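Local coordinates for polycomb protein Pcl (Drosophila melanogaster, PDB 5OQD) that helps establish Polycomb repression of homeotic genes in the early embryo as part of the histone H3-methylating Esc/E(z) complex; this piece holds its second PHD finger and winged-helix domain, at residues K47-F52 with K183-P188; M88-V93 with Q128-E133; I98-L103 with N116-F121; D156-G161 with Y171-S176. All blocks are in the same frame, centred on the assembly; numbering follows the deposited sequence.

Interaction 1. Residues K47-F52 with K183-P188; sequences KCRNWF and KVFLEP. With ZN (zinc ion), chain L.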
# COMPACT_ATOMS: atom_id res chain seq x y z
N LYS B 47 14.93 9.51 6.02
CA LYS B 47 15.96 10.09 6.89
C LYS B 47 15.59 10.80 8.21
O LYS B 47 16.18 10.52 9.24
CB LYS B 47 16.93 10.92 6.06
CG LYS B 47 17.91 10.05 5.28
CD LYS B 47 18.77 10.85 4.33
CE LYS B 47 19.93 10.03 3.84
NZ LYS B 47 20.83 10.82 2.97
N CYS B 48 14.60 11.68 8.17
CA CYS B 48 14.20 12.50 9.32
C CYS B 48 13.01 11.89 10.05
O CYS B 48 12.72 12.26 11.19
CB CYS B 48 13.88 13.93 8.87
SG CYS B 48 12.34 14.10 7.93
N ARG B 49 12.32 10.98 9.38
CA ARG B 49 11.18 10.24 9.94
C ARG B 49 10.00 11.14 10.30
O ARG B 49 9.14 10.76 11.10
CB ARG B 49 11.62 9.45 11.17
CG ARG B 49 12.85 8.58 10.94
CD ARG B 49 13.21 7.78 12.18
NE ARG B 49 14.48 7.08 12.02
CZ ARG B 49 15.07 6.38 12.98
NH1 ARG B 49 14.51 6.29 14.18
NH2 ARG B 49 16.22 5.77 12.74
N ASN B 50 9.94 12.33 9.70
CA ASN B 50 8.79 13.20 9.86
C ASN B 50 7.72 12.87 8.82
O ASN B 50 8.02 12.30 7.77
CB ASN B 50 9.20 14.67 9.75
CG ASN B 50 9.94 15.17 10.97
OD1 ASN B 50 9.59 14.83 12.10
ND2 ASN B 50 10.98 15.96 10.75
N TRP B 51 6.48 13.23 9.12
CA TRP B 51 5.37 12.96 8.20
C TRP B 51 5.02 14.20 7.39
O TRP B 51 5.11 15.33 7.89
CB TRP B 51 4.15 12.45 8.97
CG TRP B 51 4.41 11.18 9.73
CD1 TRP B 51 4.91 11.06 10.99
CD2 TRP B 51 4.19 9.84 9.26
NE1 TRP B 51 5.01 9.74 11.34
CE2 TRP B 51 4.57 8.97 10.29
CE3 TRP B 51 3.70 9.30 8.06
CZ2 TRP B 51 4.49 7.59 10.18
CZ3 TRP B 51 3.62 7.92 7.95
CH2 TRP B 51 4.01 7.08 9.00
N PHE B 52 4.62 13.99 6.14
CA PHE B 52 4.35 15.09 5.22
C PHE B 52 3.04 14.89 4.47
O PHE B 52 2.72 13.77 4.07
CB PHE B 52 5.49 15.25 4.21
CG PHE B 52 6.82 15.59 4.83
CD1 PHE B 52 7.61 14.61 5.41
CD2 PHE B 52 7.29 16.90 4.82
CE1 PHE B 52 8.83 14.93 5.97
CE2 PHE B 52 8.51 17.22 5.38
CZ PHE B 52 9.28 16.23 5.96
N LYS B 183 8.97 -0.62 6.74
CA LYS B 183 9.54 0.67 7.13
C LYS B 183 10.95 0.83 6.59
O LYS B 183 11.78 -0.07 6.72
CB LYS B 183 9.54 0.82 8.65
CG LYS B 183 8.21 1.25 9.23
CD LYS B 183 7.97 2.74 9.03
CE LYS B 183 6.84 3.22 9.93
NZ LYS B 183 6.31 4.55 9.51
N VAL B 184 11.22 1.98 6.00
CA VAL B 184 12.54 2.28 5.47
C VAL B 184 13.15 3.46 6.22
O VAL B 184 12.76 4.61 6.02
CB VAL B 184 12.49 2.59 3.96
CG1 VAL B 184 13.89 2.69 3.40
CG2 VAL B 184 11.70 1.52 3.23
N PHE B 185 14.12 3.17 7.09
CA PHE B 185 14.84 4.21 7.82
C PHE B 185 16.32 4.20 7.45
O PHE B 185 17.02 3.23 7.70
CB PHE B 185 14.67 4.02 9.33
CG PHE B 185 13.31 4.39 9.85
CD1 PHE B 185 12.56 5.37 9.23
CD2 PHE B 185 12.78 3.75 10.97
CE1 PHE B 185 11.30 5.71 9.70
CE2 PHE B 185 11.53 4.09 11.45
CZ PHE B 185 10.79 5.06 10.81
N LEU B 186 16.77 5.29 6.84
CA LEU B 186 18.18 5.42 6.46
C LEU B 186 18.94 6.27 7.48
O LEU B 186 18.35 7.12 8.15
CB LEU B 186 18.31 6.05 5.07
CG LEU B 186 18.38 5.12 3.86
CD1 LEU B 186 17.10 4.32 3.70
CD2 LEU B 186 18.68 5.92 2.60
N GLU B 187 20.24 6.02 7.59
CA GLU B 187 21.10 6.90 8.36
C GLU B 187 21.30 8.18 7.54
O GLU B 187 21.33 8.12 6.31
CB GLU B 187 22.44 6.23 8.68
CG GLU B 187 22.32 5.02 9.61
CD GLU B 187 21.77 5.38 10.98
OE1 GLU B 187 21.10 4.53 11.59
OE2 GLU B 187 22.02 6.51 11.44
N PRO B 188 21.43 9.33 8.23
CA PRO B 188 21.49 10.63 7.55
C PRO B 188 22.62 10.76 6.53
O PRO B 188 22.50 11.53 5.58
CB PRO B 188 21.70 11.61 8.71
CG PRO B 188 22.21 10.79 9.84
CD PRO B 188 21.54 9.46 9.69
ZN ZN L . 13.50 14.47 6.03
O HOH W 1 16.21 7.75 10.29

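Interaction 2. Residues M88-V93 with Q128-E133; sequences MQIEWV and QLPICE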
# COMPACT_ATOMS: atom_id res chain seq x y z
N MET B 88 7.26 1.91 -4.93
CA MET B 88 7.62 0.51 -4.69
C MET B 88 6.89 -0.42 -5.65
O MET B 88 5.81 -0.10 -6.15
CB MET B 88 7.28 0.11 -3.25
CG MET B 88 8.06 0.83 -2.17
SD MET B 88 7.51 0.33 -0.53
CE MET B 88 8.62 1.25 0.52
N GLN B 89 7.49 -1.57 -5.92
CA GLN B 89 6.82 -2.62 -6.67
C GLN B 89 6.14 -3.56 -5.68
O GLN B 89 6.80 -4.14 -4.81
CB GLN B 89 7.80 -3.39 -7.56
CG GLN B 89 7.14 -4.40 -8.48
CD GLN B 89 8.09 -4.93 -9.54
OE1 GLN B 89 8.95 -5.77 -9.26
NE2 GLN B 89 7.95 -4.43 -10.76
N ILE B 90 4.83 -3.71 -5.81
CA ILE B 90 4.03 -4.42 -4.83
C ILE B 90 3.50 -5.75 -5.33
O ILE B 90 3.26 -5.93 -6.50
CB ILE B 90 2.85 -3.57 -4.34
CG1 ILE B 90 1.79 -3.46 -5.43
CG2 ILE B 90 3.33 -2.19 -3.94
CD1 ILE B 90 0.43 -3.14 -4.89
N GLU B 91 3.37 -6.69 -4.40
CA GLU B 91 2.82 -8.00 -4.67
C GLU B 91 1.29 -8.07 -4.61
O GLU B 91 0.63 -7.10 -4.27
CB GLU B 91 3.44 -9.04 -3.74
CG GLU B 91 4.55 -9.84 -4.41
CD GLU B 91 4.03 -11.07 -5.14
OE1 GLU B 91 2.93 -11.00 -5.71
OE2 GLU B 91 4.73 -12.10 -5.13
N TRP B 92 0.76 -9.23 -4.96
CA TRP B 92 -0.68 -9.47 -4.97
C TRP B 92 -1.32 -9.30 -3.61
O TRP B 92 -2.44 -8.84 -3.51
CB TRP B 92 -0.99 -10.86 -5.54
CG TRP B 92 -0.88 -10.90 -7.01
CD1 TRP B 92 -0.07 -11.70 -7.75
CD2 TRP B 92 -1.59 -10.09 -7.94
NE1 TRP B 92 -0.23 -11.44 -9.08
CE2 TRP B 92 -1.17 -10.45 -9.22
CE3 TRP B 92 -2.55 -9.09 -7.81
CZ2 TRP B 92 -1.66 -9.85 -10.37
CZ3 TRP B 92 -3.04 -8.50 -8.95
CH2 TRP B 92 -2.60 -8.88 -10.21
N VAL B 93 -0.62 -9.69 -2.56
CA VAL B 93 -1.17 -9.53 -1.22
C VAL B 93 -1.41 -8.06 -0.93
O VAL B 93 -2.40 -7.71 -0.30
CB VAL B 93 -0.22 -10.11 -0.15
CG1 VAL B 93 1.18 -9.56 -0.32
CG2 VAL B 93 -0.74 -9.80 1.24
N GLN B 128 -3.33 0.73 -13.00
CA GLN B 128 -2.83 1.81 -12.16
C GLN B 128 -1.85 1.30 -11.10
O GLN B 128 -0.93 2.03 -10.70
CB GLN B 128 -3.99 2.54 -11.48
N LEU B 129 -2.04 0.07 -10.66
CA LEU B 129 -1.22 -0.52 -9.60
C LEU B 129 0.24 -0.66 -10.01
O LEU B 129 0.54 -0.93 -11.17
CB LEU B 129 -1.78 -1.89 -9.20
CG LEU B 129 -3.18 -1.89 -8.58
CD1 LEU B 129 -3.79 -3.28 -8.67
CD2 LEU B 129 -3.13 -1.42 -7.14
N PRO B 130 1.16 -0.47 -9.05
CA PRO B 130 2.59 -0.64 -9.28
C PRO B 130 3.04 -2.10 -9.19
O PRO B 130 3.67 -2.50 -8.21
CB PRO B 130 3.23 0.18 -8.16
CG PRO B 130 2.23 0.11 -7.05
CD PRO B 130 0.88 0.07 -7.71
N ILE B 131 2.73 -2.89 -10.22
CA ILE B 131 3.14 -4.29 -10.26
C ILE B 131 3.94 -4.57 -11.53
O ILE B 131 4.00 -3.74 -12.43
CB ILE B 131 1.94 -5.24 -10.19
CG1 ILE B 131 0.99 -4.99 -11.37
CG2 ILE B 131 1.20 -5.08 -8.87
CD1 ILE B 131 -0.30 -5.79 -11.30
N CYS B 132 4.55 -5.75 -11.59
CA CYS B 132 5.36 -6.14 -12.74
C CYS B 132 4.50 -6.35 -13.98
O CYS B 132 3.28 -6.46 -13.88
CB CYS B 132 6.16 -7.41 -12.43
SG CYS B 132 5.16 -8.86 -12.07
N GLU B 133 5.12 -6.36 -15.15
CA GLU B 133 4.37 -6.56 -16.38
C GLU B 133 3.71 -7.94 -16.41
O GLU B 133 2.61 -8.12 -16.91
CB GLU B 133 5.24 -6.32 -17.62
CG GLU B 133 4.56 -5.50 -18.70
CD GLU B 133 4.21 -4.09 -18.25
OE1 GLU B 133 3.02 -3.82 -17.96
OE2 GLU B 133 5.12 -3.24 -18.19

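Interaction 3. Residues I98-L103 with N116-F121; sequences IALYNL and NDIWPF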
# COMPACT_ATOMS: atom_id res chain seq x y z
N ILE B 98 -5.16 -3.70 -0.21
CA ILE B 98 -5.63 -2.39 -0.68
C ILE B 98 -7.09 -2.47 -1.11
O ILE B 98 -7.89 -1.60 -0.79
CB ILE B 98 -4.77 -1.87 -1.84
CG1 ILE B 98 -3.42 -1.37 -1.33
CG2 ILE B 98 -5.48 -0.75 -2.59
CD1 ILE B 98 -2.47 -0.93 -2.43
N ALA B 99 -7.42 -3.54 -1.84
CA ALA B 99 -8.78 -3.74 -2.32
C ALA B 99 -9.78 -3.86 -1.18
O ALA B 99 -10.80 -3.18 -1.15
CB ALA B 99 -8.84 -4.98 -3.21
N LEU B 100 -9.47 -4.73 -0.22
CA LEU B 100 -10.36 -4.98 0.91
C LEU B 100 -10.44 -3.78 1.86
O LEU B 100 -11.46 -3.59 2.53
CB LEU B 100 -9.90 -6.22 1.68
CG LEU B 100 -10.02 -7.55 0.94
CD1 LEU B 100 -9.41 -8.68 1.75
CD2 LEU B 100 -11.48 -7.84 0.63
N TYR B 101 -9.39 -2.98 1.90
CA TYR B 101 -9.34 -1.82 2.79
C TYR B 101 -10.20 -0.68 2.26
O TYR B 101 -10.89 0.00 3.02
CB TYR B 101 -7.90 -1.35 2.99
CG TYR B 101 -7.73 -0.28 4.04
CD1 TYR B 101 -7.85 -0.58 5.39
CD2 TYR B 101 -7.44 1.03 3.68
CE1 TYR B 101 -7.69 0.40 6.35
CE2 TYR B 101 -7.28 2.01 4.64
CZ TYR B 101 -7.40 1.69 5.97
OH TYR B 101 -7.24 2.67 6.93
N ASN B 102 -10.16 -0.47 0.95
CA ASN B 102 -10.92 0.59 0.31
C ASN B 102 -12.40 0.25 0.16
O ASN B 102 -13.26 1.11 0.29
CB ASN B 102 -10.33 0.93 -1.06
CG ASN B 102 -9.14 1.86 -0.97
OD1 ASN B 102 -9.23 3.04 -1.33
ND2 ASN B 102 -8.02 1.35 -0.48
N LEU B 103 -12.68 -1.02 -0.12
CA LEU B 103 -14.06 -1.47 -0.28
C LEU B 103 -14.83 -1.41 1.04
O LEU B 103 -15.82 -0.69 1.15
CB LEU B 103 -14.11 -2.90 -0.84
CG LEU B 103 -13.75 -3.09 -2.31
CD1 LEU B 103 -13.80 -4.57 -2.68
CD2 LEU B 103 -14.67 -2.28 -3.20
N ASN B 116 -17.55 -11.03 -7.17
CA ASN B 116 -18.46 -9.90 -7.33
C ASN B 116 -17.87 -8.56 -6.91
O ASN B 116 -18.14 -7.53 -7.53
CB ASN B 116 -19.75 -10.15 -6.55
CG ASN B 116 -20.51 -11.36 -7.05
OD1 ASN B 116 -20.35 -11.78 -8.20
ND2 ASN B 116 -21.34 -11.93 -6.19
N ASP B 117 -17.06 -8.56 -5.85
CA ASP B 117 -16.57 -7.31 -5.28
C ASP B 117 -15.06 -7.06 -5.29
O ASP B 117 -14.62 -5.92 -5.36
CB ASP B 117 -16.92 -7.25 -3.79
CG ASP B 117 -18.38 -7.52 -3.52
OD1 ASP B 117 -19.21 -7.23 -4.41
OD2 ASP B 117 -18.71 -8.01 -2.42
N ILE B 118 -14.28 -8.14 -5.22
CA ILE B 118 -12.83 -8.02 -5.14
C ILE B 118 -12.30 -8.11 -6.57
O ILE B 118 -11.47 -7.31 -6.98
CB ILE B 118 -12.17 -9.13 -4.30
CG1 ILE B 118 -12.79 -9.18 -2.90
CG2 ILE B 118 -10.67 -8.91 -4.22
CD1 ILE B 118 -12.26 -10.29 -2.03
N TRP B 119 -12.80 -9.10 -7.31
CA TRP B 119 -12.37 -9.34 -8.69
C TRP B 119 -12.52 -8.12 -9.62
O TRP B 119 -11.58 -7.80 -10.35
CB TRP B 119 -13.13 -10.54 -9.26
CG TRP B 119 -12.78 -10.91 -10.67
CD1 TRP B 119 -13.59 -10.82 -11.76
CD2 TRP B 119 -11.53 -11.43 -11.13
NE1 TRP B 119 -12.92 -11.26 -12.88
CE2 TRP B 119 -11.65 -11.64 -12.52
CE3 TRP B 119 -10.32 -11.74 -10.51
CZ2 TRP B 119 -10.61 -12.14 -13.29
CZ3 TRP B 119 -9.28 -12.24 -11.28
CH2 TRP B 119 -9.44 -12.43 -12.66
N PRO B 120 -13.67 -7.48 -9.61
CA PRO B 120 -13.86 -6.33 -10.49
C PRO B 120 -12.92 -5.20 -10.15
O PRO B 120 -12.32 -4.60 -11.03
CB PRO B 120 -15.30 -5.91 -10.20
CG PRO B 120 -15.96 -7.15 -9.73
CD PRO B 120 -14.92 -7.89 -8.96
N PHE B 121 -12.77 -4.93 -8.86
CA PHE B 121 -12.01 -3.79 -8.39
C PHE B 121 -10.54 -3.86 -8.79
O PHE B 121 -9.97 -2.89 -9.24
CB PHE B 121 -12.14 -3.67 -6.88
CG PHE B 121 -11.24 -2.66 -6.26
CD1 PHE B 121 -11.74 -1.49 -5.74
CD2 PHE B 121 -9.88 -2.88 -6.19
CE1 PHE B 121 -10.92 -0.55 -5.17
CE2 PHE B 121 -9.04 -1.95 -5.62
CZ PHE B 121 -9.56 -0.79 -5.10

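Interaction 4. Residues D156-G161 with Y171-S176; sequences DRFVCG and YALRHS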
# COMPACT_ATOMS: atom_id res chain seq x y z
N ASP B 156 -3.53 -15.20 7.78
CA ASP B 156 -3.34 -14.38 8.98
C ASP B 156 -3.94 -12.99 8.80
O ASP B 156 -4.44 -12.40 9.76
CB ASP B 156 -1.85 -14.28 9.32
CG ASP B 156 -1.01 -13.82 8.14
OD1 ASP B 156 -0.94 -14.56 7.14
OD2 ASP B 156 -0.41 -12.73 8.23
N ARG B 157 -3.91 -12.47 7.59
CA ARG B 157 -4.50 -11.18 7.30
C ARG B 157 -5.89 -11.25 6.73
O ARG B 157 -6.64 -10.35 6.83
CB ARG B 157 -3.64 -10.43 6.31
CG ARG B 157 -2.18 -10.45 6.63
CD ARG B 157 -1.52 -9.15 6.26
NE ARG B 157 -0.14 -9.32 5.84
CZ ARG B 157 0.46 -8.50 5.00
NH1 ARG B 157 -0.18 -7.46 4.52
NH2 ARG B 157 1.70 -8.72 4.66
N PHE B 158 -6.22 -12.35 6.10
CA PHE B 158 -7.51 -12.49 5.43
C PHE B 158 -8.35 -13.65 5.97
O PHE B 158 -7.88 -14.78 6.04
CB PHE B 158 -7.31 -12.68 3.92
CG PHE B 158 -6.41 -11.65 3.30
CD1 PHE B 158 -6.74 -10.31 3.33
CD2 PHE B 158 -5.24 -12.03 2.65
CE1 PHE B 158 -5.91 -9.36 2.75
CE2 PHE B 158 -4.41 -11.09 2.07
CZ PHE B 158 -4.75 -9.75 2.12
N VAL B 159 -9.59 -13.35 6.34
CA VAL B 159 -10.54 -14.40 6.70
C VAL B 159 -11.28 -14.87 5.46
O VAL B 159 -11.66 -14.06 4.61
CB VAL B 159 -11.58 -13.92 7.73
CG1 VAL B 159 -12.62 -15.01 7.97
CG2 VAL B 159 -10.92 -13.53 9.01
N CYS B 160 -11.48 -16.18 5.35
CA CYS B 160 -12.28 -16.73 4.27
C CYS B 160 -13.68 -17.04 4.77
O CYS B 160 -13.85 -17.61 5.85
CB CYS B 160 -11.62 -17.99 3.71
SG CYS B 160 -12.53 -18.74 2.34
N GLY B 161 -14.69 -16.64 4.00
CA GLY B 161 -16.07 -16.87 4.38
C GLY B 161 -16.79 -17.77 3.40
O GLY B 161 -16.60 -17.66 2.19
N TYR B 171 -14.22 -13.05 1.34
CA TYR B 171 -13.01 -12.68 2.05
C TYR B 171 -13.14 -11.35 2.77
O TYR B 171 -13.91 -10.49 2.39
CB TYR B 171 -11.83 -12.65 1.09
CG TYR B 171 -11.52 -13.99 0.49
CD1 TYR B 171 -10.76 -14.92 1.17
CD2 TYR B 171 -12.02 -14.34 -0.75
CE1 TYR B 171 -10.49 -16.15 0.63
CE2 TYR B 171 -11.75 -15.57 -1.30
CZ TYR B 171 -10.99 -16.47 -0.60
OH TYR B 171 -10.72 -17.69 -1.15
N ALA B 172 -12.37 -11.21 3.84
CA ALA B 172 -12.36 -9.99 4.63
C ALA B 172 -11.06 -9.89 5.41
O ALA B 172 -10.42 -10.91 5.71
CB ALA B 172 -13.55 -9.95 5.57
N LEU B 173 -10.66 -8.67 5.74
CA LEU B 173 -9.50 -8.46 6.60
C LEU B 173 -9.81 -9.00 7.99
O LEU B 173 -10.89 -8.74 8.53
CB LEU B 173 -9.13 -6.98 6.67
CG LEU B 173 -8.59 -6.33 5.39
CD1 LEU B 173 -8.48 -4.82 5.57
CD2 LEU B 173 -7.25 -6.92 5.02
N ARG B 174 -8.88 -9.75 8.56
CA ARG B 174 -9.09 -10.32 9.89
C ARG B 174 -9.06 -9.23 10.94
O ARG B 174 -9.64 -9.37 12.02
CB ARG B 174 -8.04 -11.39 10.19
CG ARG B 174 -8.39 -12.27 11.38
CD ARG B 174 -7.41 -13.41 11.55
NE ARG B 174 -7.38 -14.29 10.39
CZ ARG B 174 -8.23 -15.29 10.18
NH1 ARG B 174 -9.19 -15.54 11.06
NH2 ARG B 174 -8.12 -16.04 9.10
N HIS B 175 -8.40 -8.13 10.61
CA HIS B 175 -8.29 -7.00 11.52
C HIS B 175 -8.47 -5.68 10.76
O HIS B 175 -8.48 -5.66 9.53
CB HIS B 175 -6.95 -7.04 12.25
CG HIS B 175 -6.71 -8.32 12.99
ND1 HIS B 175 -7.15 -8.53 14.27
CD2 HIS B 175 -6.09 -9.46 12.60
CE1 HIS B 175 -6.80 -9.75 14.66
NE2 HIS B 175 -6.16 -10.33 13.67
N SER B 176 -8.61 -4.59 11.51
CA SER B 176 -9.01 -3.31 10.94
C SER B 176 -7.91 -2.58 10.17
O SER B 176 -8.20 -1.70 9.35
CB SER B 176 -9.53 -2.39 12.05
OG SER B 176 -8.52 -2.17 13.03
O HOH W 2 -6.04 -8.51 9.13

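Interaction 1. Residues K47-F52 with K183-P188
Arg49 lies across the ring of Phe185, joining the second PHD finger to the segment 183-188, which follows the winged-helix domain and runs back over the zinc-binding module. CD of Arg49 sits above the middle of the ring, 3.8 Å from its centroid, a CH-pi contact. Further along, the guanidinium lies flat on the same face with planes 19° apart and CZ 4.3 Å from the centroid, which makes an offset cation-pi stack. The arginine chain stays extended from CG to NE, and CG anti to the carbonyl carbon (chi1 -51°) carries it across the ring face. A water sits between Arg49 NE and the carbonyl oxygens of Lys47 and Leu186, though it has too few protons for every acceptor near it. Lys47 runs extended past Leu186, its CG 4.0 Å from Leu186 CB, and its NZ donates to Pro188 O at 3.2 Å from above the carbonyl plane; the stronger partner of this amine is Glu190 O, just past the segment. At the other end Lys183 NZ comes within 3.5 Å of Trp51 CH2, obliquely to the indole, while its hydrogen bond goes to Gln44. The next layer is the metal: Cys48, between Lys47 and Arg49, shares a zinc ion with Cys45, Cys75 and Cys78. Its sulfur also accepts from the backbone of the finger, Asn50 N lying 3.5 Å from Cys48 SG.

Interaction 2. Residues M88-V93 with Q128-E133
Gln89 reaches over the turn at Pro130 with its chain extended. From CB, chi1 of -174° sends CG off anti to the main-chain nitrogen; CG passes 4.0 Å from Pro130 O, and CD continues toward the backbone N of Cys132. The amide nitrogen at the tip rests against Cys132, NE2 3.7 Å from Cys132 CA, and is hydrogen-bonded outside the two segments. The stem of this side chain thus borders an acceptor already used by the backbone: Ile90 N donates to Pro130 O at 2.9 Å, nearly straight at 174°. Pro130 is the centre of an inverse gamma turn, and its ring packs on the other segment, with CB 3.3 Å from Met88 O and CG 3.9 Å from Ile90 CG1. Ile131 continues the apolar seam: its CG2 meets Ile90 CG1, while CD1 approaches the indole of Trp92 obliquely, 4.0 Å from CH2. Behind them Trp92 meets Trp135 and the helix 140-153. Replacing Gln89 by an alanine would probably lose the amide's packing on Cys132 and its hydrogen bond outside the segments, opening a gap beside the turn. Within the winged-helix domain, the contact fastens the link after strand 84-87, where the helix 92-104 begins, to the loop that follows helix 114-125. The attachment is mainly apolar, and the single peptide hydrogen bond sets the register of the two segments.

Interaction 3. Residues I98-L103 with N116-F121
Phe121 drives its ring against helix 92-104, where Ala99, Asn102 and Leu103 receive it. With CG set anti to N of its own residue (chi1 171°), the ring projects from helix 114-125 across the interface. Ala99 and Leu103 meet the ring from the same side of its plane, displaced toward different edges. Ala99 CB lies 3.8 Å from Phe121 CD2, and the CA-H makes an off-centre CH-pi contact, CA standing 4.2 Å from the ring centroid. Leu103 comes in obliquely, its CD2 4.0 Å from Phe121 CD1, the two side chains running past each other in opposite directions. The other methyl of Leu103, CD1, turns toward the backbone at Asp117. Ile118 supplies the second apolar patch, its CD1 packing 3.7 Å from Leu100 CD2; beyond it lie Tyr171 and His112 of the small sheet. The axes of the two short helical segments approach to 10.0 Å and their directions differ by 117°, so these helices of the winged-helix domain are steeply crossed. Asn102 keeps its polar end out of the seam: ND2 donates to Ile98 O at 3.0 Å and OD1 accepts from Arg66 N. Cohesion across this interface therefore rests on aliphatic and aromatic surfaces, consistent with a hydrophobic core.

Interaction 4. Residues D156-G161 with Y171-S176
Val159 and Ala172 form an antiparallel hydrogen-bonded pair, Val159 N to Ala172 O at 2.7 Å and Ala172 N to Val159 O at 3.0 Å, flanked by the non-hydrogen-bonded pairs Phe158-Leu173 and Cys160-Tyr171. A further bond, Arg174 N to Arg157 O at 2.9 Å, continues the pairing past the strand ends, and a water joins the same carbonyl to His175 N. Phe158 and Leu173 run side by side in one direction, CE1 of the ring 3.6 Å from Leu173 CD2, and both rest on Leu100 of helix 92-104. The strands are the two arms of the beta hairpin 158-161 and 170-173, the wing expected of a winged-helix domain, with strand 112-113 completing the sheet along 170-173. Cys160 and Tyr171 share one face: Cys160 SG, turned anti to the backbone N (chi1 -179°), approaches the Tyr171 ring obliquely, 4.4 Å from the centroid. A serine in place of Tyr171 would probably leave the Cys160 sulfur without its aromatic neighbour and open a gap beside Leu114 and Leu151. On the face of Val159 and Ala172, Arg174 bends back at chi3 (-60°) and lays its guanidinium over the valine, CZ 3.4 Å from Val159 CG2. Its NH2 makes a weak bond to Phe158 O and a firmer one to Ser155 O, just ahead of the segment.

How the interactions relate
Interactions 2, 3 and 4 belong to the winged-helix half, whereas interaction 1 lies on the PHD finger, its centre about 30 Å from that of interaction 4. Along the chain interaction 1 spans the other three, because residues 183-188 return to the finger after the domain is complete; interaction 3 falls within the span of interaction 2, and interaction 4 follows. Helix 92-104 connects interactions 2 and 3, whose centres are about 15 Å apart, and near its start Val93 O packs against Phe158 CZ, joining interactions 2 and 4. Val184 touches Met88, bringing interactions 1 and 2 together. The two domains are thus linked both by the chain entering helix 92-104 and by the returning segment.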